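Long-range contacts in putative PAS/PAC sensor protein (Nakamurella multipartita DSM 44233, PDB 6HMJ), which senses blue light through a flavin mononucleotide-binding light-oxygen-voltage domain and mediates RNA binding and translational regulation, with an ANTAR domain as the probable RNA-binding part: residues F12-L17 with V25-L30; H51-D56 with L79-E84; V75-L80 with P89-L94; D140-I145 with G178-L183; S168-R173 with T201-P206. All blocks are in the same frame, centred on the assembly; numbering follows the deposited sequence.

Interaction 1 (F12-L17 with V25-L30); sequences FGSFVL and VGSDEL
Leu30 lies against the backbone of Ser14 and the base of Phe15, and its side chain can be followed outward from the main chain. Leu30 CB is 3.7 Å from Ser14 O. CG stays somewhat farther from the same oxygen, and Leu30 CD2 comes to 3.4 Å from Ser14 O and 3.9 Å from Phe15 CB, where it also reaches the edge of the phenyl ring, close to the ring plane. A branched leucine suits this corner because CD2 can fill the angle between a strand carbonyl and an aromatic side chain, while Ile110 and Leu43 pack on it too. Phe15 itself carries its ring away from 25-30, toward Phe24 and Trp60.

Strand 11-18 and the start of 25-30 form an antiparallel hairpin at one margin of the PAS-like sheet. Val16 and Val25 are its hydrogen-bonded pair: Val25 N donates to Val16 O at 2.9 Å, and Val16 N returns a bond to Val25 O. Two residues on, past the end of the strand, Ser27 N donates to Ser14 O at 3.1 Å, nearly in line with the carbonyl. The chain then turns into helix 28-34, with Ser27 as N-cap. Ser27 OG stands between the backbone N and the carbonyl carbon (chi1 74°) and accepts from Leu30 N at 2.9 Å. Gly13, having no side chain, lets this first turn settle close, with Leu30 N 3.7 Å from Gly13 CA. A water bridges Ser14 OG, Ser27 OG and Glu29 OE1, lying 2.7 Å from Ser14 OG; the other carboxylate oxygen of Glu29 forms a salt bridge with Arg72 of the second subunit.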
# COMPACT_ATOMS: atom_id res chain seq x y z
N PHE A 12 26.33 8.87 41.35
CA PHE A 12 25.92 8.96 42.75
C PHE A 12 27.16 9.03 43.62
O PHE A 12 28.26 8.63 43.22
CB PHE A 12 25.05 7.77 43.15
CG PHE A 12 25.77 6.45 43.12
CD1 PHE A 12 25.88 5.74 41.94
CD2 PHE A 12 26.34 5.93 44.26
CE1 PHE A 12 26.54 4.53 41.90
CE2 PHE A 12 27.01 4.72 44.23
CZ PHE A 12 27.11 4.02 43.05
N GLY A 13 26.97 9.53 44.84
CA GLY A 13 28.03 9.56 45.82
C GLY A 13 27.47 9.19 47.19
O GLY A 13 26.26 9.23 47.42
N SER A 14 28.38 8.84 48.09
CA SER A 14 28.01 8.32 49.39
C SER A 14 28.76 9.06 50.49
O SER A 14 29.79 9.69 50.26
CB SER A 14 28.31 6.82 49.49
OG SER A 14 29.68 6.55 49.22
N PHE A 15 28.21 8.98 51.70
CA PHE A 15 28.90 9.48 52.88
C PHE A 15 28.51 8.62 54.08
O PHE A 15 27.49 7.92 54.06
CB PHE A 15 28.59 10.96 53.17
CG PHE A 15 27.15 11.23 53.53
CD1 PHE A 15 26.64 10.86 54.77
CD2 PHE A 15 26.31 11.91 52.65
CE1 PHE A 15 25.33 11.13 55.11
CE2 PHE A 15 25.00 12.18 52.99
CZ PHE A 15 24.51 11.79 54.22
N VAL A 16 29.34 8.69 55.11
CA VAL A 16 29.06 8.05 56.39
C VAL A 16 29.23 9.10 57.48
O VAL A 16 30.21 9.85 57.48
CB VAL A 16 29.97 6.83 56.65
CG1 VAL A 16 29.56 6.13 57.94
CG2 VAL A 16 29.91 5.87 55.48
N LEU A 17 28.28 9.14 58.41
CA LEU A 17 28.26 10.17 59.45
C LEU A 17 28.21 9.47 60.79
O LEU A 17 27.23 8.79 61.12
CB LEU A 17 27.06 11.10 59.27
CG LEU A 17 26.94 12.25 60.27
CD1 LEU A 17 28.06 13.26 60.06
CD2 LEU A 17 25.58 12.92 60.15
N VAL A 25 32.43 11.44 56.49
CA VAL A 25 33.38 10.94 55.50
C VAL A 25 32.65 10.84 54.17
O VAL A 25 31.79 9.97 53.99
CB VAL A 25 33.96 9.57 55.91
CG1 VAL A 25 35.09 9.18 54.98
CG2 VAL A 25 34.43 9.61 57.36
N GLY A 26 33.00 11.72 53.24
CA GLY A 26 32.41 11.72 51.91
C GLY A 26 33.34 11.11 50.89
O GLY A 26 34.55 11.33 50.92
N SER A 27 32.77 10.33 49.98
CA SER A 27 33.55 9.63 48.97
C SER A 27 34.05 10.61 47.91
O SER A 27 33.51 11.70 47.73
CB SER A 27 32.72 8.54 48.31
OG SER A 27 31.77 9.09 47.41
N ASP A 28 35.10 10.19 47.20
CA ASP A 28 35.55 10.94 46.04
C ASP A 28 34.40 11.15 45.06
O ASP A 28 34.28 12.22 44.45
CB ASP A 28 36.71 10.22 45.34
CG ASP A 28 37.92 10.06 46.24
OD1 ASP A 28 37.83 10.45 47.43
OD2 ASP A 28 38.98 9.62 45.74
N GLU A 29 33.56 10.14 44.90
CA GLU A 29 32.44 10.24 43.97
C GLU A 29 31.42 11.27 44.44
O GLU A 29 30.78 11.93 43.61
CB GLU A 29 31.79 8.87 43.80
CG GLU A 29 32.73 7.84 43.18
CD GLU A 29 33.48 7.02 44.22
OE1 GLU A 29 32.98 6.88 45.36
OE2 GLU A 29 34.56 6.50 43.89
N LEU A 30 31.24 11.43 45.75
CA LEU A 30 30.34 12.47 46.25
C LEU A 30 30.86 13.85 45.89
O LEU A 30 30.09 14.73 45.48
CB LEU A 30 30.16 12.33 47.76
CG LEU A 30 29.35 13.43 48.46
CD1 LEU A 30 28.06 13.75 47.71
CD2 LEU A 30 29.02 13.01 49.89
O HOH W 1 30.30 6.71 46.63

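Interaction 2 (H51-D56 with L79-E84); sequences HLHPDD and LLLTAE
His51 and Leu81 are joined by the shorter of two hydrogen bonds between the segments, Leu81 N to His51 O at 2.7 Å, with the donor tilted 24° from the carbonyl plane. The second runs from Leu79 N to Asp56 OD2 at 3.0 Å and reaches the oxygen from well above the carboxylate plane. Leu79 and Leu81 turn their N-H groups away from strand 85-97, and as strand 74-82 is outermost in its sheet within this chain, the loop and first turn of helix 54-70 can accept them. Asp56 suits the place because one short carboxylate can serve two backbones: its OD2 also takes a weak bond from His53 N.

The weak bond from His53 N to Asp56 OD2 is half of a capping box at the start of helix 54-70, in the PAS-like N-terminal part of the protein. In the other half, His53 ND1 accepts from Asp55 N at 3.2 Å, with the N-H coming from outside the imidazole plane. The first turn of the helix would probably stabilise the negative charge of Asp56. His51, by contrast, directs ND1 to Val47 O in the preceding helix.

A CA-H...O contact uses the same carbonyl as Leu81 N: Leu80 CA is 3.3 Å from His51 O. Apolar contacts fill in between. Leu52 CD1 lies 4.2 Å from Leu80 CD2. Leu81 has CG anti to its carbonyl carbon (chi1 -52°), which sends the forked end back over the loop, where Leu81 CD2 lies 4.0 Å from His53 CA and near the imidazole edge. The Leu79 side chain crosses that of Asp56 at about a right angle.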
# COMPACT_ATOMS: atom_id res chain seq x y z
N HIS A 51 24.77 22.69 48.34
CA HIS A 51 24.44 22.32 46.97
C HIS A 51 23.01 21.84 46.81
O HIS A 51 22.61 21.47 45.69
CB HIS A 51 25.40 21.23 46.47
CG HIS A 51 26.82 21.69 46.34
ND1 HIS A 51 27.78 21.40 47.29
CD2 HIS A 51 27.45 22.41 45.39
CE1 HIS A 51 28.93 21.93 46.92
NE2 HIS A 51 28.76 22.55 45.77
N LEU A 52 22.22 21.83 47.88
CA LEU A 52 20.79 21.60 47.78
C LEU A 52 20.06 22.94 47.67
O LEU A 52 20.60 23.99 48.01
CB LEU A 52 20.25 20.82 48.98
CG LEU A 52 20.48 19.31 49.02
CD1 LEU A 52 21.95 18.93 48.92
CD2 LEU A 52 19.87 18.74 50.29
N HIS A 53 18.83 22.87 47.19
CA HIS A 53 18.05 24.09 47.10
C HIS A 53 17.56 24.50 48.49
O HIS A 53 17.22 23.63 49.30
CB HIS A 53 16.85 23.90 46.16
CG HIS A 53 16.13 25.17 45.84
ND1 HIS A 53 15.04 25.61 46.56
CD2 HIS A 53 16.35 26.09 44.87
CE1 HIS A 53 14.62 26.75 46.05
NE2 HIS A 53 15.39 27.07 45.02
N PRO A 54 17.54 25.80 48.80
CA PRO A 54 17.07 26.24 50.13
C PRO A 54 15.83 25.50 50.62
O PRO A 54 15.71 25.21 51.81
CB PRO A 54 16.78 27.73 49.90
CG PRO A 54 17.81 28.14 48.90
CD PRO A 54 18.07 26.93 48.01
N ASP A 55 14.91 25.19 49.70
CA ASP A 55 13.65 24.57 50.09
C ASP A 55 13.81 23.11 50.48
O ASP A 55 12.94 22.57 51.18
CB ASP A 55 12.63 24.70 48.95
CG ASP A 55 12.43 26.13 48.51
OD1 ASP A 55 12.71 27.05 49.31
OD2 ASP A 55 11.99 26.35 47.36
N ASP A 56 14.90 22.45 50.06
CA ASP A 56 15.13 21.06 50.43
C ASP A 56 15.90 20.91 51.73
O ASP A 56 15.89 19.82 52.32
CB ASP A 56 15.91 20.33 49.32
CG ASP A 56 15.36 20.60 47.93
OD1 ASP A 56 14.13 20.56 47.75
OD2 ASP A 56 16.18 20.84 47.01
N LEU A 79 16.94 18.77 44.97
CA LEU A 79 17.70 19.21 43.80
C LEU A 79 19.19 19.28 44.13
O LEU A 79 19.60 19.18 45.29
CB LEU A 79 17.21 20.58 43.32
CG LEU A 79 15.74 20.76 42.98
CD1 LEU A 79 15.48 22.18 42.52
CD2 LEU A 79 15.31 19.77 41.91
N LEU A 80 19.99 19.44 43.08
CA LEU A 80 21.42 19.71 43.22
C LEU A 80 21.72 20.97 42.43
O LEU A 80 21.43 21.04 41.23
CB LEU A 80 22.26 18.53 42.72
CG LEU A 80 22.26 17.27 43.59
CD1 LEU A 80 23.09 16.18 42.94
CD2 LEU A 80 22.77 17.55 45.00
N LEU A 81 22.29 21.97 43.10
CA LEU A 81 22.57 23.25 42.47
C LEU A 81 23.85 23.18 41.63
O LEU A 81 24.88 22.69 42.10
CB LEU A 81 22.68 24.34 43.53
CG LEU A 81 21.48 24.39 44.48
CD1 LEU A 81 21.69 25.42 45.58
CD2 LEU A 81 20.19 24.66 43.72
N THR A 82 23.77 23.69 40.40
CA THR A 82 24.90 23.70 39.48
C THR A 82 25.30 25.13 39.16
O THR A 82 24.46 25.93 38.74
CB THR A 82 24.55 22.96 38.18
OG1 THR A 82 23.90 21.72 38.50
CG2 THR A 82 25.80 22.68 37.37
N ALA A 83 26.58 25.43 39.34
CA ALA A 83 27.10 26.77 39.09
C ALA A 83 26.88 27.16 37.63
O ALA A 83 27.43 26.54 36.72
CB ALA A 83 28.58 26.84 39.44
N GLU A 84 26.05 28.19 37.42
CA GLU A 84 25.75 28.70 36.08
C GLU A 84 25.01 27.66 35.23
O GLU A 84 25.18 27.61 34.01
CB GLU A 84 27.02 29.15 35.36
CG GLU A 84 27.81 30.22 36.09
CD GLU A 84 28.96 30.77 35.27
OE1 GLU A 84 29.00 30.49 34.05
OE2 GLU A 84 29.82 31.47 35.83

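Interaction 3 (V75-L80 with P89-L94); sequences VVNHLL and PAMTTL
Pro89 meets Leu79 in a non-hydrogen-bonded pair, where the pairing with Leu79 asks for no N-H; its CA touches the CD2 methyl of Leu79. Ala90 comes next, opposite His78, and bonds to it in both directions. Ala90 N reaches His78 O at 2.9 Å, whereas His78 N comes to Ala90 O from well above the carbonyl plane. The single methyl of Ala90 fits between two larger groups, 3.4 Å from His78 CE1 and 3.6 Å from Leu80 CG, while the carbonyl carbon of Ala90 lies over the middle of one imidazole face. Arg116 of the second subunit bonds to the carbonyls of both Ala90 and His78.

Strands 74-82 and 85-97 form an antiparallel hairpin at the opposite margin of the PAS-like sheet from strand 24-26, and their short segments run at 133° to each other. Met91, on the face shared with Val75 and Asn77, has CG anti to the backbone N (chi1 179°), which puts CG 3.6 Å from Val75 CG1 and beside Asn77 OD1; the bend beyond keeps SD near the same valine methyl. Thr92 and Val76 pair through two backbone bonds, Thr92 N to Val76 O and Val76 N to Thr92 O, each 3.0 Å. On the other face, Thr92 OG1 and His78 NE2 are hydrogen-bonded at 2.8 Å near the edge of the ring. Trp60 NE1 is a second partner of that hydroxyl. His78 ND1 donates in its ring plane to Leu79 O (2.7 Å), so both ring nitrogens are held and the imidazole is fixed in rotation. Thr93 lies side by side with Val75 and packs on Thr93 of the second subunit.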
# COMPACT_ATOMS: atom_id res chain seq x y z
N VAL A 75 14.24 8.43 52.74
CA VAL A 75 14.52 8.94 51.40
C VAL A 75 14.00 10.36 51.30
O VAL A 75 12.89 10.66 51.75
CB VAL A 75 13.87 8.05 50.31
CG1 VAL A 75 14.12 8.65 48.93
CG2 VAL A 75 14.42 6.63 50.38
N VAL A 76 14.80 11.24 50.71
CA VAL A 76 14.47 12.66 50.57
C VAL A 76 14.69 13.06 49.12
O VAL A 76 15.81 12.93 48.60
CB VAL A 76 15.30 13.54 51.52
CG1 VAL A 76 15.06 15.02 51.21
CG2 VAL A 76 14.96 13.23 52.97
N ASN A 77 13.64 13.56 48.47
CA ASN A 77 13.75 14.10 47.13
C ASN A 77 14.16 15.57 47.20
O ASN A 77 13.64 16.33 48.03
CB ASN A 77 12.42 13.97 46.39
CG ASN A 77 11.98 12.53 46.21
OD1 ASN A 77 12.80 11.61 46.28
ND2 ASN A 77 10.69 12.32 45.99
N HIS A 78 15.08 15.96 46.33
CA HIS A 78 15.63 17.31 46.37
C HIS A 78 16.30 17.61 45.04
O HIS A 78 16.25 16.82 44.09
CB HIS A 78 16.63 17.46 47.52
CG HIS A 78 17.83 16.58 47.39
ND1 HIS A 78 18.95 16.96 46.67
CD2 HIS A 78 18.10 15.35 47.88
CE1 HIS A 78 19.85 16.00 46.73
NE2 HIS A 78 19.36 15.01 47.45
N LEU A 79 16.94 18.77 44.97
CA LEU A 79 17.70 19.21 43.80
C LEU A 79 19.19 19.28 44.13
O LEU A 79 19.60 19.18 45.29
CB LEU A 79 17.21 20.58 43.32
CG LEU A 79 15.74 20.76 42.98
CD1 LEU A 79 15.48 22.18 42.52
CD2 LEU A 79 15.31 19.77 41.91
N LEU A 80 19.99 19.44 43.08
CA LEU A 80 21.42 19.71 43.22
C LEU A 80 21.72 20.97 42.43
O LEU A 80 21.43 21.04 41.23
CB LEU A 80 22.26 18.53 42.72
CG LEU A 80 22.26 17.27 43.59
CD1 LEU A 80 23.09 16.18 42.94
CD2 LEU A 80 22.77 17.55 45.00
N PRO A 89 17.72 17.09 39.16
CA PRO A 89 16.93 16.31 40.12
C PRO A 89 17.80 15.28 40.82
O PRO A 89 18.68 14.67 40.21
CB PRO A 89 15.86 15.65 39.24
CG PRO A 89 16.53 15.50 37.92
CD PRO A 89 17.44 16.70 37.77
N ALA A 90 17.55 15.09 42.11
CA ALA A 90 18.38 14.21 42.91
C ALA A 90 17.54 13.55 43.99
O ALA A 90 16.38 13.89 44.21
CB ALA A 90 19.56 14.96 43.52
N MET A 91 18.17 12.59 44.68
CA MET A 91 17.51 11.81 45.72
C MET A 91 18.58 11.30 46.67
O MET A 91 19.62 10.80 46.22
CB MET A 91 16.71 10.65 45.11
CG MET A 91 15.99 9.76 46.11
SD MET A 91 16.17 7.99 45.78
CE MET A 91 17.94 7.78 45.97
N THR A 92 18.34 11.44 47.97
CA THR A 92 19.25 10.94 48.99
C THR A 92 18.58 9.78 49.71
O THR A 92 17.42 9.88 50.10
CB THR A 92 19.62 12.03 49.99
OG1 THR A 92 20.28 13.11 49.31
CG2 THR A 92 20.56 11.48 51.07
N THR A 93 19.33 8.69 49.88
CA THR A 93 18.90 7.56 50.68
C THR A 93 19.78 7.48 51.92
O THR A 93 21.01 7.62 51.83
CB THR A 93 18.98 6.25 49.89
OG1 THR A 93 18.17 6.36 48.71
CG2 THR A 93 18.49 5.08 50.73
N LEU A 94 19.16 7.24 53.07
CA LEU A 94 19.86 7.21 54.35
C LEU A 94 19.54 5.90 55.05
O LEU A 94 18.37 5.59 55.28
CB LEU A 94 19.45 8.41 55.22
CG LEU A 94 19.63 9.80 54.61
CD1 LEU A 94 18.77 10.81 55.35
CD2 LEU A 94 21.09 10.22 54.63

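Interaction 4 (D140-I145 with G178-L183); sequences DQAKGI and GMIEGL
Gln141 presents one face of its carboxamide to Ile180: the CD1 methyl sits over the amide carbon, 4.0 Å from Gln141 CD, and the CG2 methyl lies over the same face, 4.0 Å from Gln141 NE2. The chain of Gln141 is extended, with CG anti to the backbone N (chi1 -178°), so its aliphatic part also runs past Ile180 CD1 before the amide is reached. A glutamine suits this buried place because it offers methylenes and a flat face to the isoleucine while its amide nitrogen is hydrogen-bonded elsewhere, and it packs on Met147 of the second subunit as well.

Next to it, Met179 bends at its last torsion and puts CE against Ala142 CB at 3.5 Å and Ile145 CG2 at 3.6 Å. The small alanine leaves room for the methionine end. Ile145 and Met179 run antiparallel alongside one another, whereas Ile145 CG2 and Leu183 CD2 meet tip to tip at 3.8 Å. Leu196 and Phe200 of helix 192-202 also pack on Met179.

The segments 140-145 and 178-183 cross at 62°, an apolar interface consistent with the ANTAR arrangement, in which the end of a long coiled-coil helix packs into a compact helical bundle.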
# COMPACT_ATOMS: atom_id res chain seq x y z
N ASP A 140 1.47 5.79 3.22
CA ASP A 140 2.28 5.85 2.00
C ASP A 140 1.98 4.67 1.09
O ASP A 140 1.91 4.83 -0.14
CB ASP A 140 3.76 5.88 2.37
CG ASP A 140 4.19 7.22 2.94
OD1 ASP A 140 3.48 8.22 2.71
OD2 ASP A 140 5.24 7.27 3.62
N GLN A 141 1.80 3.47 1.65
CA GLN A 141 1.46 2.31 0.84
C GLN A 141 0.08 2.48 0.20
O GLN A 141 -0.09 2.24 -1.00
CB GLN A 141 1.50 1.04 1.69
CG GLN A 141 1.20 -0.23 0.91
CD GLN A 141 1.37 -1.48 1.76
OE1 GLN A 141 1.84 -1.42 2.89
NE2 GLN A 141 0.97 -2.62 1.21
N ALA A 142 -0.91 2.90 0.99
CA ALA A 142 -2.24 3.12 0.45
C ALA A 142 -2.23 4.24 -0.59
O ALA A 142 -2.92 4.16 -1.61
CB ALA A 142 -3.23 3.44 1.57
N LYS A 143 -1.45 5.29 -0.35
CA LYS A 143 -1.33 6.36 -1.34
C LYS A 143 -0.84 5.80 -2.66
O LYS A 143 -1.36 6.14 -3.73
CB LYS A 143 -0.37 7.45 -0.85
CG LYS A 143 -0.35 8.68 -1.75
CD LYS A 143 0.80 9.63 -1.46
CE LYS A 143 0.84 10.14 -0.03
NZ LYS A 143 1.97 11.10 0.13
N GLY A 144 0.17 4.92 -2.61
CA GLY A 144 0.69 4.34 -3.84
C GLY A 144 -0.28 3.39 -4.51
O GLY A 144 -0.39 3.36 -5.74
N ILE A 145 -1.00 2.60 -3.71
CA ILE A 145 -2.01 1.70 -4.27
C ILE A 145 -3.04 2.49 -5.06
O ILE A 145 -3.41 2.12 -6.18
CB ILE A 145 -2.66 0.86 -3.15
CG1 ILE A 145 -1.67 -0.16 -2.61
CG2 ILE A 145 -3.91 0.18 -3.67
CD1 ILE A 145 -2.16 -0.91 -1.39
N GLY A 178 -7.63 -0.03 6.66
CA GLY A 178 -8.78 -0.78 6.19
C GLY A 178 -8.71 -1.09 4.71
O GLY A 178 -9.10 -2.17 4.27
N MET A 179 -8.20 -0.14 3.92
CA MET A 179 -8.11 -0.35 2.48
C MET A 179 -7.09 -1.43 2.14
O MET A 179 -7.30 -2.24 1.23
CB MET A 179 -7.74 0.96 1.78
CG MET A 179 -7.81 0.89 0.26
SD MET A 179 -6.90 2.23 -0.53
CE MET A 179 -5.26 1.51 -0.56
N ILE A 180 -5.97 -1.45 2.86
CA ILE A 180 -4.93 -2.44 2.58
C ILE A 180 -5.38 -3.83 3.00
O ILE A 180 -5.32 -4.78 2.21
CB ILE A 180 -3.61 -2.04 3.28
CG1 ILE A 180 -3.14 -0.67 2.77
CG2 ILE A 180 -2.54 -3.10 3.05
CD1 ILE A 180 -1.97 -0.09 3.53
N GLU A 181 -5.85 -3.97 4.24
CA GLU A 181 -6.35 -5.26 4.70
C GLU A 181 -7.52 -5.74 3.84
O GLU A 181 -7.57 -6.91 3.45
CB GLU A 181 -6.77 -5.15 6.17
CG GLU A 181 -5.61 -4.89 7.12
CD GLU A 181 -6.06 -4.61 8.54
OE1 GLU A 181 -7.28 -4.49 8.77
OE2 GLU A 181 -5.19 -4.50 9.43
N GLY A 182 -8.45 -4.84 3.52
CA GLY A 182 -9.61 -5.24 2.74
C GLY A 182 -9.24 -5.66 1.32
O GLY A 182 -9.71 -6.68 0.82
N LEU A 183 -8.39 -4.86 0.67
CA LEU A 183 -7.96 -5.19 -0.69
C LEU A 183 -7.25 -6.54 -0.71
O LEU A 183 -7.45 -7.34 -1.64
CB LEU A 183 -7.04 -4.09 -1.23
CG LEU A 183 -6.40 -4.33 -2.59
CD1 LEU A 183 -7.45 -4.44 -3.68
CD2 LEU A 183 -5.42 -3.21 -2.91

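Interaction 5 (S168-R173 with T201-P206); sequences SNRKLR and TDMGCP
Ser168 and Gly204 bring their CA atoms to 4.7 Å where two helices end side by side, each closed by a Schellman motif with positive phi, at Asn169 (50°) and at Gly204 (111°). Asparagine tolerates the left-handed conformation well, and glycine, with no CB to meet the preceding carbonyl, accepts the wider angle.

The Ser168 side chain approaches through its carbon: CB lies 3.5 Å from Met203 O and 4.0 Å from Cys205 SG. Its hydroxyl is engaged within its own helix, bonded to His164 O, so a small polar residue can satisfy its hydroxyl in the helix and turn CB to the neighbour. Cys205 is compact enough to rest against that carbon and touches His164 too.

Arg170 makes the second link. Its chain is extended from CG to NE, which carries the guanidinium across Met203 at about a right angle to that side chain. Arg170 NE makes a weak bond to Met203 O, 3.1 Å long and bent to 130° at the hydrogen. One guanidinium face has Met203 CB 3.9 Å above its plane, toward the rim. The positive charge beside the carbonyl end of helix 192-202 would probably be favourable. Met203 itself leans on Leu175 of helix 172-185.

Paired Schellman C-caps thus place the end of helix 154-167, in the ANTAR region, beside the end of helix 192-202, at the surface of the helical bundle.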
# COMPACT_ATOMS: atom_id res chain seq x y z
N SER A 168 -16.53 8.12 5.06
CA SER A 168 -16.73 7.00 5.97
C SER A 168 -16.59 7.41 7.43
O SER A 168 -16.66 6.55 8.31
CB SER A 168 -15.75 5.87 5.65
OG SER A 168 -14.41 6.31 5.76
N ASN A 169 -16.41 8.70 7.70
CA ASN A 169 -16.20 9.21 9.06
C ASN A 169 -15.11 8.41 9.78
O ASN A 169 -15.30 7.91 10.89
CB ASN A 169 -17.51 9.19 9.85
CG ASN A 169 -17.40 9.92 11.17
OD1 ASN A 169 -16.33 10.41 11.54
ND2 ASN A 169 -18.52 10.01 11.89
N ARG A 170 -13.96 8.30 9.12
CA ARG A 170 -12.80 7.62 9.66
C ARG A 170 -11.60 8.56 9.62
O ARG A 170 -11.55 9.50 8.83
CB ARG A 170 -12.47 6.34 8.86
CG ARG A 170 -13.50 5.25 8.97
CD ARG A 170 -13.23 4.13 7.97
NE ARG A 170 -14.13 3.00 8.14
CZ ARG A 170 -13.77 1.78 8.55
NH1 ARG A 170 -12.50 1.49 8.81
NH2 ARG A 170 -14.68 0.83 8.67
N LYS A 171 -10.63 8.29 10.49
CA LYS A 171 -9.34 8.96 10.39
C LYS A 171 -8.53 8.35 9.26
O LYS A 171 -8.52 7.13 9.07
CB LYS A 171 -8.56 8.88 11.70
CG LYS A 171 -9.15 9.70 12.83
CD LYS A 171 -8.10 9.94 13.91
CE LYS A 171 -8.64 10.79 15.05
NZ LYS A 171 -7.59 11.06 16.08
N LEU A 172 -7.85 9.21 8.50
CA LEU A 172 -7.07 8.81 7.34
C LEU A 172 -6.25 7.55 7.59
O LEU A 172 -6.18 6.67 6.73
CB LEU A 172 -6.13 9.95 6.93
CG LEU A 172 -5.14 9.65 5.81
CD1 LEU A 172 -5.87 9.19 4.57
CD2 LEU A 172 -4.27 10.86 5.51
N ARG A 173 -5.62 7.45 8.76
CA ARG A 173 -4.79 6.28 9.04
C ARG A 173 -5.63 5.02 9.17
O ARG A 173 -5.22 3.94 8.73
CB ARG A 173 -3.95 6.51 10.30
CG ARG A 173 -4.75 6.72 11.57
CD ARG A 173 -3.83 6.99 12.75
NE ARG A 173 -4.56 7.15 14.00
CZ ARG A 173 -5.04 8.31 14.46
NH1 ARG A 173 -4.87 9.43 13.77
NH2 ARG A 173 -5.69 8.34 15.61
N THR A 201 -16.52 1.04 -0.30
CA THR A 201 -17.92 1.02 0.09
C THR A 201 -18.16 0.07 1.25
O THR A 201 -19.00 0.34 2.12
CB THR A 201 -18.80 0.64 -1.10
OG1 THR A 201 -18.46 -0.67 -1.55
CG2 THR A 201 -18.60 1.64 -2.24
N ASP A 202 -17.44 -1.06 1.29
CA ASP A 202 -17.54 -1.96 2.43
C ASP A 202 -17.13 -1.28 3.73
O ASP A 202 -17.54 -1.71 4.81
CB ASP A 202 -16.68 -3.20 2.22
CG ASP A 202 -17.29 -4.18 1.23
OD1 ASP A 202 -18.46 -3.99 0.84
OD2 ASP A 202 -16.59 -5.13 0.85
N MET A 203 -16.31 -0.23 3.65
CA MET A 203 -15.86 0.51 4.82
C MET A 203 -16.76 1.69 5.16
O MET A 203 -16.45 2.44 6.10
CB MET A 203 -14.43 1.02 4.60
CG MET A 203 -13.37 -0.07 4.69
SD MET A 203 -11.70 0.60 4.74
CE MET A 203 -11.63 1.46 3.18
N GLY A 204 -17.86 1.88 4.44
CA GLY A 204 -18.82 2.92 4.74
C GLY A 204 -18.88 4.04 3.73
O GLY A 204 -19.80 4.86 3.81
N CYS A 205 -17.96 4.10 2.78
CA CYS A 205 -18.05 5.11 1.74
C CYS A 205 -19.31 4.87 0.91
O CYS A 205 -19.72 3.72 0.71
CB CYS A 205 -16.81 5.07 0.84
SG CYS A 205 -15.25 5.35 1.72
N PRO A 206 -19.95 5.93 0.42
CA PRO A 206 -21.19 5.74 -0.34
C PRO A 206 -20.93 5.00 -1.64
O PRO A 206 -19.84 5.04 -2.21
CB PRO A 206 -21.69 7.17 -0.59
CG PRO A 206 -20.49 8.04 -0.42
CD PRO A 206 -19.55 7.34 0.52

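Overall arrangement
From the N terminus, interaction 1 closes the short hairpin 11-18/24-26. Interaction 2 then closes a 22-residue loop containing most of helix 54-70, and interaction 3, beginning on the strand where that loop ends and sharing Leu79 and Leu80 with it, closes the second hairpin. These three lie in one PAS-like sheet and join it to helices 28-34 and 54-70; interactions 1 and 3 touch where Phe15 packs on Leu94. The long helix 114-149 leads away to the ANTAR region, with centres of interactions 3 and 4 about 52 Å apart. There interactions 4 and 5 cross along the chain, both using helix 172-185, and Met203 meets Gly178 and Met179 between them. Interactions 1, 3 and 4 also touch the second subunit.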